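Local coordinates for protein xyloglucan-specific endo-beta-1,4-glucanase BoGH5A (Bacteroides ovatus, PDB 3ZMR) that hydrolyses internal beta-1,4-glucosidic linkages in the xyloglucan backbone, with retention of anomeric configuration, to release xyloglucan oligosaccharides, at residues 133-137 against 216-220; 285-289 against 304-308. One frame throughout, in Å; residues are numbered along the deposited sequence.

Contact 1: 133-137 against 216-220; sequences EAVIV and HWEGG. With XYS (alpha-D-xylopyranose), chain C; XYS (alpha-D-xylopyranose), chain B; GLC (alpha-D-glucopyranose), chain L; BGC (beta-D-glucopyranose), chain D.
W217 packs against V135 and V137 where two segments on the C-terminal rim of a TIM barrel, the catalytic fold of family 5 glycoside hydrolases, meet under the bound xyloglucan fragment. Followed outward, W217 starts with CB beside the ring oxygen O5 of the chain C xylose. CG is anti to the backbone N (chi1 173°), which carries the indole along beneath that sugar: CG, CD2 and CE3 meet O5, CD1 and NE1 lie near C4, CE2 and CZ2 meet C2, and C2 stands 3.4 Å above the ring plane, over its centre. The far rim reaches the 133-137 segment, CZ3 lying 4.1 Å from V135 CG2 and CH2 3.9 Å from V137 CG2. The opposite face rests on the backbone N atoms of G219 and G220, in the type I' turn from W217 to G220. Cutting W217 back to an alanine is likely to cost the chain C xylose its aromatic platform and leave a gap beside both valine methyls. V137 also binds sugar through its backbone, its N donating a nearly straight bond of 3.0 Å (171°) to O5 of the chain B xylose. At the other end E133 and H216 run side by side, E133 CG 3.5 Å from H216 CD2. The E133 carboxylate turns back to the backbone N atoms of N130 and T131, while H216 NE2 donates to O3 of the glucose, modelled as both anomers. Between the segments sits one water, giving a proton to E133 O at 2.8 Å and accepting from E218 N at 2.9 Å.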
loop_
_atom_site.group_PDB
_atom_site.type_symbol
_atom_site.label_atom_id
_atom_site.label_comp_id
_atom_site.label_asym_id
_atom_site.label_seq_id
_atom_site.Cartn_x
_atom_site.Cartn_y
_atom_site.Cartn_z
ATOM N N GLU A 133 -0.265 -14.417 9.166
ATOM C CA GLU A 133 0.373 -13.309 9.855
ATOM C C GLU A 133 0.343 -13.451 11.415
ATOM O O GLU A 133 0.860 -12.603 12.121
ATOM C CB GLU A 133 -0.242 -11.972 9.457
ATOM C CG GLU A 133 -1.521 -11.555 10.175
ATOM C CD GLU A 133 -2.810 -12.188 9.728
ATOM O OE1 GLU A 133 -2.841 -13.346 9.238
ATOM O OE2 GLU A 133 -3.857 -11.486 9.909
ATOM N N ALA A 134 -0.298 -14.513 11.905
ATOM C CA ALA A 134 -0.405 -14.746 13.358
ATOM C C ALA A 134 1.001 -14.994 13.970
ATOM O O ALA A 134 1.772 -15.853 13.523
ATOM C CB ALA A 134 -1.302 -15.930 13.618
ATOM N N VAL A 135 1.317 -14.197 14.978
ATOM C CA VAL A 135 2.595 -14.267 15.685
ATOM C C VAL A 135 2.314 -14.174 17.201
ATOM O O VAL A 135 1.428 -13.453 17.629
ATOM C CB VAL A 135 3.582 -13.152 15.250
ATOM C CG1 VAL A 135 4.110 -13.429 13.850
ATOM C CG2 VAL A 135 2.947 -11.759 15.374
ATOM N N ILE A 136 3.090 -14.923 17.976
ATOM C CA ILE A 136 3.121 -14.747 19.422
ATOM C C ILE A 136 4.246 -13.735 19.670
ATOM O O ILE A 136 5.391 -13.933 19.246
ATOM C CB ILE A 136 3.350 -16.077 20.149
ATOM C CG1 ILE A 136 2.267 -17.112 19.781
ATOM C CG2 ILE A 136 3.472 -15.852 21.649
ATOM C CD1 ILE A 136 0.840 -16.706 20.011
ATOM N N VAL A 137 3.893 -12.636 20.323
ATOM C CA VAL A 137 4.825 -11.531 20.536
ATOM C C VAL A 137 5.183 -11.425 22.014
ATOM O O VAL A 137 4.323 -11.210 22.861
ATOM C CB VAL A 137 4.248 -10.176 20.069
ATOM C CG1 VAL A 137 5.307 -9.088 20.172
ATOM C CG2 VAL A 137 3.751 -10.266 18.647
ATOM N N HIS A 216 3.004 -8.430 6.799
ATOM C CA HIS A 216 2.011 -7.783 7.640
ATOM C C HIS A 216 2.715 -7.166 8.857
ATOM O O HIS A 216 3.943 -7.012 8.866
ATOM C CB HIS A 216 0.940 -8.805 8.049
ATOM C CG HIS A 216 -0.417 -8.226 8.327
ATOM N ND1 HIS A 216 -1.208 -7.723 7.331
ATOM C CD2 HIS A 216 -1.134 -8.107 9.482
ATOM C CE1 HIS A 216 -2.366 -7.326 7.842
ATOM N NE2 HIS A 216 -2.353 -7.567 9.153
ATOM N N TRP A 217 1.950 -6.846 9.890
ATOM C CA TRP A 217 2.449 -6.171 11.092
ATOM C C TRP A 217 3.603 -6.926 11.768
ATOM O O TRP A 217 4.647 -6.363 12.056
ATOM C CB TRP A 217 1.277 -6.043 12.075
ATOM C CG TRP A 217 1.648 -5.524 13.437
ATOM C CD1 TRP A 217 2.048 -4.245 13.786
ATOM C CD2 TRP A 217 1.667 -6.293 14.655
ATOM N NE1 TRP A 217 2.317 -4.185 15.144
ATOM C CE2 TRP A 217 2.064 -5.413 15.696
ATOM C CE3 TRP A 217 1.333 -7.619 14.973
ATOM C CZ2 TRP A 217 2.137 -5.823 17.016
ATOM C CZ3 TRP A 217 1.427 -8.021 16.301
ATOM C CH2 TRP A 217 1.824 -7.141 17.284
ATOM N N GLU A 218 3.373 -8.204 12.035
ATOM C CA GLU A 218 4.360 -9.123 12.644
ATOM C C GLU A 218 5.256 -8.489 13.732
ATOM O O GLU A 218 6.485 -8.571 13.710
ATOM C CB GLU A 218 5.162 -9.888 11.608
ATOM C CG GLU A 218 6.015 -9.064 10.676
ATOM C CD GLU A 218 7.012 -9.901 9.889
ATOM O OE1 GLU A 218 6.804 -11.127 9.769
ATOM O OE2 GLU A 218 7.996 -9.310 9.381
ATOM N N GLY A 219 4.597 -7.868 14.708
ATOM C CA GLY A 219 5.259 -7.284 15.868
ATOM C C GLY A 219 5.603 -5.816 15.779
ATOM O O GLY A 219 5.959 -5.195 16.796
ATOM N N GLY A 220 5.512 -5.250 14.573
ATOM C CA GLY A 220 5.630 -3.796 14.397
ATOM C C GLY A 220 7.037 -3.289 14.094
ATOM O O GLY A 220 7.292 -2.080 14.199
HETATM C C1 XYS C . -1.907 -6.750 15.755
HETATM C C2 XYS C . -1.435 -5.563 16.635
HETATM C C3 XYS C . -2.073 -4.300 16.068
HETATM C C4 XYS C . -1.788 -4.134 14.581
HETATM C C5 XYS C . -2.126 -5.394 13.760
HETATM O O2 XYS C . -1.780 -5.667 18.050
HETATM O O3 XYS C . -1.612 -3.118 16.732
HETATM O O4 XYS C . -2.570 -3.051 14.106
HETATM O O5 XYS C . -1.558 -6.542 14.376
HETATM C C1 XYS B . 0.395 -12.285 22.388
HETATM C C2 XYS B . 0.296 -10.830 22.840
HETATM C C3 XYS B . -0.503 -10.015 21.819
HETATM C C4 XYS B . 0.105 -10.208 20.425
HETATM C C5 XYS B . 0.236 -11.708 20.090
HETATM O O2 XYS B . -0.313 -10.746 24.135
HETATM O O3 XYS B . -0.477 -8.631 22.207
HETATM O O4 XYS B . -0.664 -9.516 19.415
HETATM O O5 XYS B . 1.007 -12.373 21.101
HETATM C C1 GLC L . -5.974 -3.649 10.457
HETATM C C2 GLC L . -4.845 -4.664 10.597
HETATM C C3 GLC L . -5.359 -6.027 11.065
HETATM C C4 GLC L . -6.174 -5.789 12.341
HETATM C C5 GLC L . -7.188 -4.654 12.137
HETATM C C6 GLC L . -8.058 -4.367 13.357
HETATM O O2 GLC L . -4.154 -4.736 9.378
HETATM O O3 GLC L . -4.285 -6.980 11.222
HETATM O O4 GLC L . -6.843 -6.994 12.597
HETATM O O5 GLC L . -6.531 -3.474 11.732
HETATM O O6 GLC L . -9.216 -5.172 13.232
HETATM C C2 BGC D . -4.686 -4.522 10.566
HETATM C C3 BGC D . -5.329 -5.841 11.027
HETATM C C4 BGC D . -6.254 -5.650 12.224
HETATM C C5 BGC D . -7.224 -4.541 11.792
HETATM C C6 BGC D . -8.273 -4.292 12.862
HETATM C C1 BGC D . -5.616 -3.308 10.432
HETATM O O2 BGC D . -4.036 -4.738 9.315
HETATM O O3 BGC D . -4.277 -6.769 11.365
HETATM O O4 BGC D . -6.881 -6.915 12.580
HETATM O O5 BGC D . -6.525 -3.307 11.535
HETATM O O6 BGC D . -7.577 -4.162 14.114
HETATM O O HOH W 1 0.977 -9.796 11.985
#

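Contact 2: 285-289 against 304-308; sequences NQVFV and LIVQA
This is a buried helix-on-strand contact in the barrel wall: N285, F288 and V289 of helix 275-293 lie against L304, V306 and Q307 of strand 304-307. The short axes pass 8.9 Å apart at 165°, nearly antiparallel. N285 supplies the polar part. Its ND2 donates to Q307 O at 2.9 Å (171°), in the plane of its own amide, and OD1 accepts a weak, long bond from Q307 N, so the carboxamide spans the backbone N and O of one residue while CG rests on V306 CB. This is the helix-to-next-strand half of a beta-alpha-beta unit of the TIM barrel, the helix leading into the strand it packs on. Further along the helix, at a chi1 of 160° the F288 ring swings away from its own backbone N and toward the strand: V306 CG1 meets its edge at CD2, 3.9 Å away, while CE2 lies 4.0 Å from L304 CB. V289 CG2 touches both L304 CD1 and V306 CG1. Q307 bends at chi2 toward the helix side, and its OE1, also bonded to T260, takes a proton from a water that gives its other one to N285 OD1.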
loop_
_atom_site.group_PDB
_atom_site.type_symbol
_atom_site.label_atom_id
_atom_site.label_comp_id
_atom_site.label_asym_id
_atom_site.label_seq_id
_atom_site.Cartn_x
_atom_site.Cartn_y
_atom_site.Cartn_z
ATOM N N ASN A 285 7.667 2.045 0.378
ATOM C CA ASN A 285 6.960 1.641 -0.841
ATOM C C ASN A 285 7.908 1.557 -2.027
ATOM O O ASN A 285 7.871 0.613 -2.800
ATOM C CB ASN A 285 5.793 2.572 -1.177
ATOM C CG ASN A 285 4.634 2.474 -0.203
ATOM O OD1 ASN A 285 4.442 1.476 0.479
ATOM N ND2 ASN A 285 3.838 3.530 -0.166
ATOM N N GLN A 286 8.789 2.534 -2.138
ATOM C CA GLN A 286 9.796 2.542 -3.198
ATOM C C GLN A 286 10.797 1.374 -3.088
ATOM O O GLN A 286 11.125 0.743 -4.102
ATOM C CB GLN A 286 10.535 3.888 -3.250
ATOM C CG GLN A 286 11.442 3.963 -4.484
ATOM C CD GLN A 286 10.653 4.134 -5.763
ATOM O OE1 GLN A 286 10.025 5.174 -5.976
ATOM N NE2 GLN A 286 10.644 3.098 -6.598
ATOM N N VAL A 287 11.265 1.094 -1.877
ATOM C CA VAL A 287 12.135 -0.046 -1.638
ATOM C C VAL A 287 11.477 -1.340 -2.139
ATOM O O VAL A 287 12.094 -2.171 -2.805
ATOM C CB VAL A 287 12.535 -0.192 -0.159
ATOM C CG1 VAL A 287 13.296 -1.494 0.078
ATOM C CG2 VAL A 287 13.396 0.995 0.270
ATOM N N PHE A 288 10.218 -1.537 -1.761
ATOM C CA PHE A 288 9.488 -2.719 -2.163
ATOM C C PHE A 288 9.412 -2.827 -3.700
ATOM O O PHE A 288 9.704 -3.857 -4.263
ATOM C CB PHE A 288 8.099 -2.662 -1.526
ATOM C CG PHE A 288 7.058 -3.539 -2.196
ATOM C CD1 PHE A 288 7.137 -4.932 -2.208
ATOM C CD2 PHE A 288 5.975 -2.941 -2.836
ATOM C CE1 PHE A 288 6.158 -5.699 -2.840
ATOM C CE2 PHE A 288 4.994 -3.701 -3.437
ATOM C CZ PHE A 288 5.076 -5.071 -3.434
ATOM N N VAL A 289 9.015 -1.758 -4.367
ATOM C CA VAL A 289 8.909 -1.791 -5.832
ATOM C C VAL A 289 10.289 -2.107 -6.468
ATOM O O VAL A 289 10.398 -2.974 -7.339
ATOM C CB VAL A 289 8.308 -0.481 -6.389
ATOM C CG1 VAL A 289 8.408 -0.406 -7.908
ATOM C CG2 VAL A 289 6.859 -0.374 -5.953
ATOM N N LEU A 304 1.660 -4.606 -8.503
ATOM C CA LEU A 304 2.132 -4.373 -7.131
ATOM C C LEU A 304 1.204 -3.401 -6.413
ATOM O O LEU A 304 0.645 -2.491 -7.016
ATOM C CB LEU A 304 3.572 -3.852 -7.129
ATOM C CG LEU A 304 4.615 -4.688 -7.887
ATOM C CD1 LEU A 304 5.984 -4.056 -7.749
ATOM C CD2 LEU A 304 4.641 -6.138 -7.448
ATOM N N ILE A 305 1.129 -3.557 -5.093
ATOM C CA ILE A 305 0.207 -2.805 -4.274
ATOM C C ILE A 305 1.011 -2.113 -3.170
ATOM O O ILE A 305 1.715 -2.781 -2.391
ATOM C CB ILE A 305 -0.850 -3.700 -3.630
ATOM C CG1 ILE A 305 -1.611 -4.516 -4.654
ATOM C CG2 ILE A 305 -1.801 -2.874 -2.771
ATOM C CD1 ILE A 305 -2.302 -5.719 -4.066
ATOM N N VAL A 306 0.942 -0.780 -3.123
ATOM C CA VAL A 306 1.647 0.024 -2.160
ATOM C C VAL A 306 0.653 0.755 -1.270
ATOM O O VAL A 306 -0.502 0.975 -1.654
ATOM C CB VAL A 306 2.647 0.996 -2.856
ATOM C CG1 VAL A 306 3.762 0.200 -3.536
ATOM C CG2 VAL A 306 1.944 1.969 -3.801
ATOM N N GLN A 307 1.080 1.081 -0.041
ATOM C CA GLN A 307 0.148 1.507 0.990
ATOM C C GLN A 307 0.247 2.978 1.345
ATOM O O GLN A 307 1.341 3.573 1.361
ATOM C CB GLN A 307 0.411 0.713 2.267
ATOM C CG GLN A 307 0.069 -0.764 2.174
ATOM C CD GLN A 307 0.916 -1.497 1.166
ATOM O OE1 GLN A 307 2.167 -1.406 1.169
ATOM N NE2 GLN A 307 0.262 -2.249 0.295
ATOM N N ALA A 308 -0.905 3.563 1.625
ATOM C CA ALA A 308 -0.946 4.874 2.281
ATOM C C ALA A 308 -0.391 4.775 3.707
ATOM O O ALA A 308 -0.327 3.687 4.284
ATOM C CB ALA A 308 -2.360 5.390 2.309
HETATM O O HOH W 2 4.573 -1.232 -0.270
#

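From the N terminus, the chain passes the BACON domain and enters the barrel with strand 125-127. Contact 1 then closes a long loop, bringing 133-137 to the segment after strand 210-214, 79 residues on, tying the region beyond the first barrel strand to that beyond the third. Strand 255-258 follows, and contact 2 closes a much shorter loop, with 14 residues between its segments on helix 275-293 and the fifth strand, 304-307. The two lie in series, neither nested nor crossed, with centres 19 Å apart and no touch. Contact 1 shapes the substrate cleft; contact 2 joins barrel to outer helix. N261 touches H216, and its side chain lies about 6 Å from that of Q307.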